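Local coordinates for protein NanS-p (Escherichia phage vB_EcoP_24B, PDB 6YP6) that is a phage-encoded carbohydrate esterase of the NanS-p type that probably removes O-acetyl groups from sialic acids, the present region being probably carbohydrate-binding, at residues K47-G61 and D192-T204. Residues are numbered along the deposited sequence; the frame is centred on the assembly and turned at random. Where two conformers were deposited one is given.
Sequences KEAGKSSWVLEYAAG and DKLHVTDITRGAT
Asp198 lays its carboxylate against one face of the Trp54 indole and, in the conformers given for Lys47 and Ser53, is gripped there by four donors. Its CB rests 3.4 Å from Trp54 NE1. A chi1 of 74° sets CG between the backbone N and the carbonyl carbon, bringing it over the pyrrole side of the ring, 3.3 Å from Trp54 NE1, with carboxylate and indole planes only 13° apart. OD1 accepts from Ser53 OG at 2.7 Å and from Trp54 N at 2.9 Å, the two donors arriving from opposite faces of the carboxylate plane. OD2 takes the Thr204 hydroxyl on its anti lone pair and, on the syn side, a salt bridge from Lys47 NZ at 3.0 Å. The lysine also donates to Gly202 O. With three donors from 47-54 and one from its own loop, the carboxylate ties the two loops together, and its negative charge is probably well stabilised. The loops lead into strand 55-59 and out of strand 193-197, neighbours in the antiparallel seven-stranded sheet of a beta-sandwich-like fold. Leu56 and Val196 form a hydrogen-bonded pair, their side chains on the face that Leu45 of strand 41-46 helps cover. On the other face Lys193 NZ bridges to Glu57 OE1 at 2.7 Å, while a water links Glu57 OE2 to His195 ND1. At the far end of the loops, Arg201 NH1 donates to Gly50 O in the guanidinium plane, and Gly50 N returns a 2.8 Å bond to Arg201 O.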
loop_
_atom_site.group_PDB
_atom_site.type_symbol
_atom_site.label_atom_id
_atom_site.label_comp_id
_atom_site.label_asym_id
_atom_site.label_seq_id
_atom_site.Cartn_x
_atom_site.Cartn_y
_atom_site.Cartn_z
ATOM N N LYS A 47 -2.026 -17.056 -2.666
ATOM C CA LYS A 47 -2.903 -17.483 -3.749
ATOM C C LYS A 47 -2.269 -18.692 -4.427
ATOM O O LYS A 47 -1.109 -19.030 -4.184
ATOM C CB LYS A 47 -3.207 -16.337 -4.730
ATOM C CG LYS A 47 -2.004 -15.537 -5.241
ATOM C CD LYS A 47 -1.278 -16.255 -6.373
ATOM C CE LYS A 47 -0.070 -15.462 -6.867
ATOM N NZ LYS A 47 -0.434 -14.340 -7.757
ATOM N N GLU A 48 -3.045 -19.340 -5.283
ATOM C CA GLU A 48 -2.519 -20.428 -6.100
ATOM C C GLU A 48 -1.835 -19.819 -7.322
ATOM O O GLU A 48 -2.478 -19.124 -8.113
ATOM C CB GLU A 48 -3.648 -21.359 -6.532
ATOM C CG GLU A 48 -4.313 -22.127 -5.394
ATOM C CD GLU A 48 -3.360 -23.064 -4.672
ATOM O OE1 GLU A 48 -2.314 -23.424 -5.254
ATOM O OE2 GLU A 48 -3.657 -23.439 -3.517
ATOM N N ALA A 49 -0.536 -20.067 -7.475
ATOM C CA ALA A 49 0.203 -19.479 -8.586
ATOM C C ALA A 49 -0.455 -19.833 -9.913
ATOM O O ALA A 49 -0.857 -20.974 -10.142
ATOM C CB ALA A 49 1.649 -19.970 -8.578
ATOM N N GLY A 50 -0.551 -18.845 -10.799
ATOM C CA GLY A 50 -1.285 -18.993 -12.032
ATOM C C GLY A 50 -2.746 -18.607 -11.943
ATOM O O GLY A 50 -3.350 -18.281 -12.971
ATOM N N LYS A 51 -3.333 -18.637 -10.749
ATOM C CA LYS A 51 -4.706 -18.196 -10.548
ATOM C C LYS A 51 -4.726 -16.702 -10.230
ATOM O O LYS A 51 -3.689 -16.043 -10.147
ATOM C CB LYS A 51 -5.386 -19.055 -9.485
ATOM C CG LYS A 51 -5.407 -20.528 -9.879
ATOM C CD LYS A 51 -6.329 -21.376 -9.019
ATOM C CE LYS A 51 -6.280 -22.833 -9.476
ATOM N NZ LYS A 51 -6.951 -23.771 -8.530
ATOM N N SER A 52 -5.931 -16.164 -10.053
ATOM C CA SER A 52 -6.091 -14.722 -9.929
ATOM C C SER A 52 -5.245 -14.160 -8.793
ATOM O O SER A 52 -5.120 -14.759 -7.722
ATOM C CB SER A 52 -7.563 -14.375 -9.686
ATOM O OG SER A 52 -8.328 -14.483 -10.877
ATOM N N SER A 53 -4.641 -13.009 -9.060
ATOM C CA SER A 53 -4.053 -12.184 -8.017
ATOM C C SER A 53 -5.089 -11.879 -6.946
ATOM O O SER A 53 -6.280 -11.743 -7.234
ATOM C CB SER A 53 -3.585 -10.903 -8.715
ATOM O OG SER A 53 -3.194 -9.905 -7.822
ATOM N N TRP A 54 -4.643 -11.786 -5.700
ATOM C CA TRP A 54 -5.569 -11.391 -4.654
ATOM C C TRP A 54 -5.671 -9.874 -4.591
ATOM O O TRP A 54 -4.734 -9.144 -4.921
ATOM C CB TRP A 54 -5.209 -11.953 -3.279
ATOM C CG TRP A 54 -3.844 -11.673 -2.767
ATOM C CD1 TRP A 54 -2.800 -12.529 -2.798
ATOM C CD2 TRP A 54 -3.372 -10.479 -2.113
ATOM N NE1 TRP A 54 -1.700 -11.958 -2.229
ATOM C CE2 TRP A 54 -2.023 -10.698 -1.792
ATOM C CE3 TRP A 54 -3.962 -9.253 -1.770
ATOM C CZ2 TRP A 54 -1.243 -9.737 -1.168
ATOM C CZ3 TRP A 54 -3.183 -8.293 -1.140
ATOM C CH2 TRP A 54 -1.834 -8.543 -0.847
ATOM N N VAL A 55 -6.846 -9.410 -4.181
ATOM C CA VAL A 55 -7.132 -7.988 -4.053
ATOM C C VAL A 55 -7.978 -7.771 -2.810
ATOM O O VAL A 55 -9.000 -8.437 -2.621
ATOM C CB VAL A 55 -7.888 -7.418 -5.274
ATOM C CG1 VAL A 55 -8.064 -5.901 -5.114
ATOM C CG2 VAL A 55 -7.179 -7.725 -6.566
ATOM N N LEU A 56 -7.568 -6.821 -1.985
ATOM C CA LEU A 56 -8.354 -6.309 -0.879
ATOM C C LEU A 56 -8.743 -4.883 -1.219
ATOM O O LEU A 56 -7.914 -4.123 -1.710
ATOM C CB LEU A 56 -7.528 -6.283 0.405
ATOM C CG LEU A 56 -6.788 -7.572 0.746
ATOM C CD1 LEU A 56 -5.969 -7.341 2.008
ATOM C CD2 LEU A 56 -7.723 -8.743 0.922
ATOM N N GLU A 57 -9.992 -4.509 -0.961
ATOM C CA GLU A 57 -10.471 -3.175 -1.292
ATOM C C GLU A 57 -11.256 -2.578 -0.137
ATOM O O GLU A 57 -12.030 -3.272 0.532
ATOM C CB GLU A 57 -11.391 -3.170 -2.538
ATOM C CG GLU A 57 -10.738 -3.733 -3.775
ATOM C CD GLU A 57 -11.696 -3.921 -4.928
ATOM O OE1 GLU A 57 -12.712 -3.209 -4.993
ATOM O OE2 GLU A 57 -11.420 -4.779 -5.791
ATOM N N TYR A 58 -11.110 -1.264 0.038
ATOM C CA TYR A 58 -11.927 -0.515 0.973
ATOM C C TYR A 58 -12.402 0.758 0.284
ATOM O O TYR A 58 -11.645 1.407 -0.450
ATOM C CB TYR A 58 -11.132 -0.168 2.247
ATOM C CG TYR A 58 -12.016 0.287 3.383
ATOM C CD1 TYR A 58 -12.459 1.601 3.458
ATOM C CD2 TYR A 58 -12.450 -0.602 4.353
ATOM C CE1 TYR A 58 -13.294 2.032 4.505
ATOM C CE2 TYR A 58 -13.288 -0.192 5.389
ATOM C CZ TYR A 58 -13.701 1.129 5.459
ATOM O OH TYR A 58 -14.531 1.534 6.481
ATOM N N ALA A 59 -13.654 1.123 0.548
ATOM C CA ALA A 59 -14.266 2.359 0.047
ATOM C C ALA A 59 -13.694 3.553 0.804
ATOM O O ALA A 59 -14.126 3.875 1.913
ATOM C CB ALA A 59 -15.776 2.266 0.214
ATOM N N ALA A 60 -12.697 4.201 0.194
ATOM C CA ALA A 60 -11.873 5.216 0.836
ATOM C C ALA A 60 -12.292 6.647 0.516
ATOM O O ALA A 60 -11.745 7.578 1.125
ATOM C CB ALA A 60 -10.411 5.024 0.401
ATOM N N GLY A 61 -13.210 6.843 -0.429
ATOM C CA GLY A 61 -13.510 8.173 -0.898
ATOM C C GLY A 61 -12.377 8.770 -1.717
ATOM O O GLY A 61 -11.427 8.092 -2.109
ATOM N N ASP A 192 -11.859 5.865 -6.053
ATOM C CA ASP A 192 -12.284 6.147 -4.684
ATOM C C ASP A 192 -12.291 4.901 -3.810
ATOM O O ASP A 192 -13.001 4.835 -2.803
ATOM C CB ASP A 192 -13.614 6.900 -4.645
ATOM C CG ASP A 192 -13.520 8.249 -5.324
ATOM O OD1 ASP A 192 -12.391 8.782 -5.478
ATOM O OD2 ASP A 192 -14.595 8.775 -5.695
ATOM N N LYS A 193 -11.456 3.933 -4.153
ATOM C CA LYS A 193 -11.183 2.786 -3.304
ATOM C C LYS A 193 -9.681 2.637 -3.147
ATOM O O LYS A 193 -8.915 2.925 -4.065
ATOM C CB LYS A 193 -11.758 1.490 -3.894
ATOM C CG LYS A 193 -13.240 1.556 -4.189
ATOM C CD LYS A 193 -13.800 0.197 -4.543
ATOM C CE LYS A 193 -14.149 -0.559 -3.293
ATOM N NZ LYS A 193 -14.636 -1.939 -3.558
ATOM N N LEU A 194 -9.267 2.194 -1.960
ATOM C CA LEU A 194 -7.917 1.705 -1.754
ATOM C C LEU A 194 -7.894 0.232 -2.130
ATOM O O LEU A 194 -8.696 -0.557 -1.630
ATOM C CB LEU A 194 -7.497 1.882 -0.299
ATOM C CG LEU A 194 -6.109 1.342 0.043
ATOM C CD1 LEU A 194 -5.011 2.101 -0.697
ATOM C CD2 LEU A 194 -5.876 1.405 1.547
ATOM N N HIS A 195 -6.988 -0.119 -3.041
ATOM C CA HIS A 195 -6.806 -1.476 -3.533
ATOM C C HIS A 195 -5.429 -1.959 -3.114
ATOM O O HIS A 195 -4.425 -1.297 -3.379
ATOM C CB HIS A 195 -6.845 -1.518 -5.043
ATOM C CG HIS A 195 -8.055 -0.922 -5.632
ATOM N ND1 HIS A 195 -9.097 -1.673 -6.124
ATOM C CD2 HIS A 195 -8.382 0.372 -5.822
ATOM C CE1 HIS A 195 -10.024 -0.857 -6.593
ATOM N NE2 HIS A 195 -9.612 0.391 -6.419
ATOM N N VAL A 196 -5.395 -3.102 -2.449
ATOM C CA VAL A 196 -4.150 -3.741 -2.048
ATOM C C VAL A 196 -4.113 -5.085 -2.762
ATOM O O VAL A 196 -5.077 -5.848 -2.695
ATOM C CB VAL A 196 -4.087 -3.924 -0.523
ATOM C CG1 VAL A 196 -2.712 -4.399 -0.114
ATOM C CG2 VAL A 196 -4.442 -2.626 0.182
ATOM N N THR A 197 -3.029 -5.364 -3.480
ATOM C CA THR A 197 -3.018 -6.535 -4.353
ATOM C C THR A 197 -1.610 -7.065 -4.528
ATOM O O THR A 197 -0.655 -6.303 -4.454
ATOM C CB THR A 197 -3.621 -6.163 -5.728
ATOM O OG1 THR A 197 -3.582 -7.292 -6.602
ATOM C CG2 THR A 197 -2.869 -5.016 -6.394
ATOM N N ASP A 198 -1.486 -8.358 -4.816
ATOM C CA ASP A 198 -0.183 -8.896 -5.213
ATOM C C ASP A 198 0.071 -8.815 -6.722
ATOM O O ASP A 198 1.072 -9.365 -7.181
ATOM C CB ASP A 198 0.081 -10.304 -4.663
ATOM C CG ASP A 198 -0.705 -11.390 -5.365
ATOM O OD1 ASP A 198 -1.806 -11.102 -5.863
ATOM O OD2 ASP A 198 -0.196 -12.548 -5.413
ATOM N N ILE A 199 -0.777 -8.092 -7.466
ATOM C CA ILE A 199 -0.466 -7.560 -8.792
ATOM C C ILE A 199 -0.631 -8.583 -9.910
ATOM O O ILE A 199 -1.346 -8.343 -10.892
ATOM C CB ILE A 199 0.952 -6.938 -8.843
ATOM C CG1 ILE A 199 1.155 -5.875 -7.753
ATOM C CG2 ILE A 199 1.217 -6.348 -10.227
ATOM C CD1 ILE A 199 2.614 -5.459 -7.578
ATOM N N THR A 200 0.069 -9.704 -9.801
ATOM C CA THR A 200 0.269 -10.634 -10.892
ATOM C C THR A 200 -0.299 -12.000 -10.546
ATOM O O THR A 200 -0.387 -12.378 -9.374
ATOM C CB THR A 200 1.774 -10.727 -11.192
ATOM O OG1 THR A 200 1.994 -11.649 -12.254
ATOM C CG2 THR A 200 2.595 -11.194 -9.984
ATOM N N ARG A 201 -0.685 -12.750 -11.586
ATOM C CA ARG A 201 -1.063 -14.147 -11.376
ATOM C C ARG A 201 0.145 -15.034 -11.097
ATOM O O ARG A 201 -0.008 -16.124 -10.531
ATOM C CB ARG A 201 -1.806 -14.682 -12.598
ATOM C CG ARG A 201 -3.176 -14.081 -12.789
ATOM C CD ARG A 201 -3.766 -14.510 -14.122
ATOM N NE ARG A 201 -5.206 -14.317 -14.156
ATOM C CZ ARG A 201 -6.097 -15.255 -13.843
ATOM N NH1 ARG A 201 -5.699 -16.467 -13.477
ATOM N NH2 ARG A 201 -7.391 -14.979 -13.907
ATOM N N GLY A 202 1.333 -14.601 -11.501
ATOM C CA GLY A 202 2.541 -15.351 -11.240
ATOM C C GLY A 202 2.865 -15.373 -9.757
ATOM O O GLY A 202 2.288 -14.651 -8.943
ATOM N N ALA A 203 3.790 -16.248 -9.381
ATOM C CA ALA A 203 4.130 -16.371 -7.972
ATOM C C ALA A 203 4.639 -15.046 -7.411
ATOM O O ALA A 203 5.485 -14.375 -8.014
ATOM C CB ALA A 203 5.201 -17.438 -7.777
ATOM N N THR A 204 4.153 -14.727 -6.216
ATOM C CA THR A 204 4.567 -13.581 -5.414
ATOM C C THR A 204 4.923 -14.088 -4.018
ATOM O O THR A 204 4.619 -15.225 -3.646
ATOM C CB THR A 204 3.441 -12.538 -5.339
ATOM O OG1 THR A 204 2.310 -13.144 -4.701
ATOM C CG2 THR A 204 3.083 -12.035 -6.731
HETATM O O HOH W 1 0.688 -13.608 -1.701
HETATM O O HOH W 2 -9.298 -3.992 -7.562
#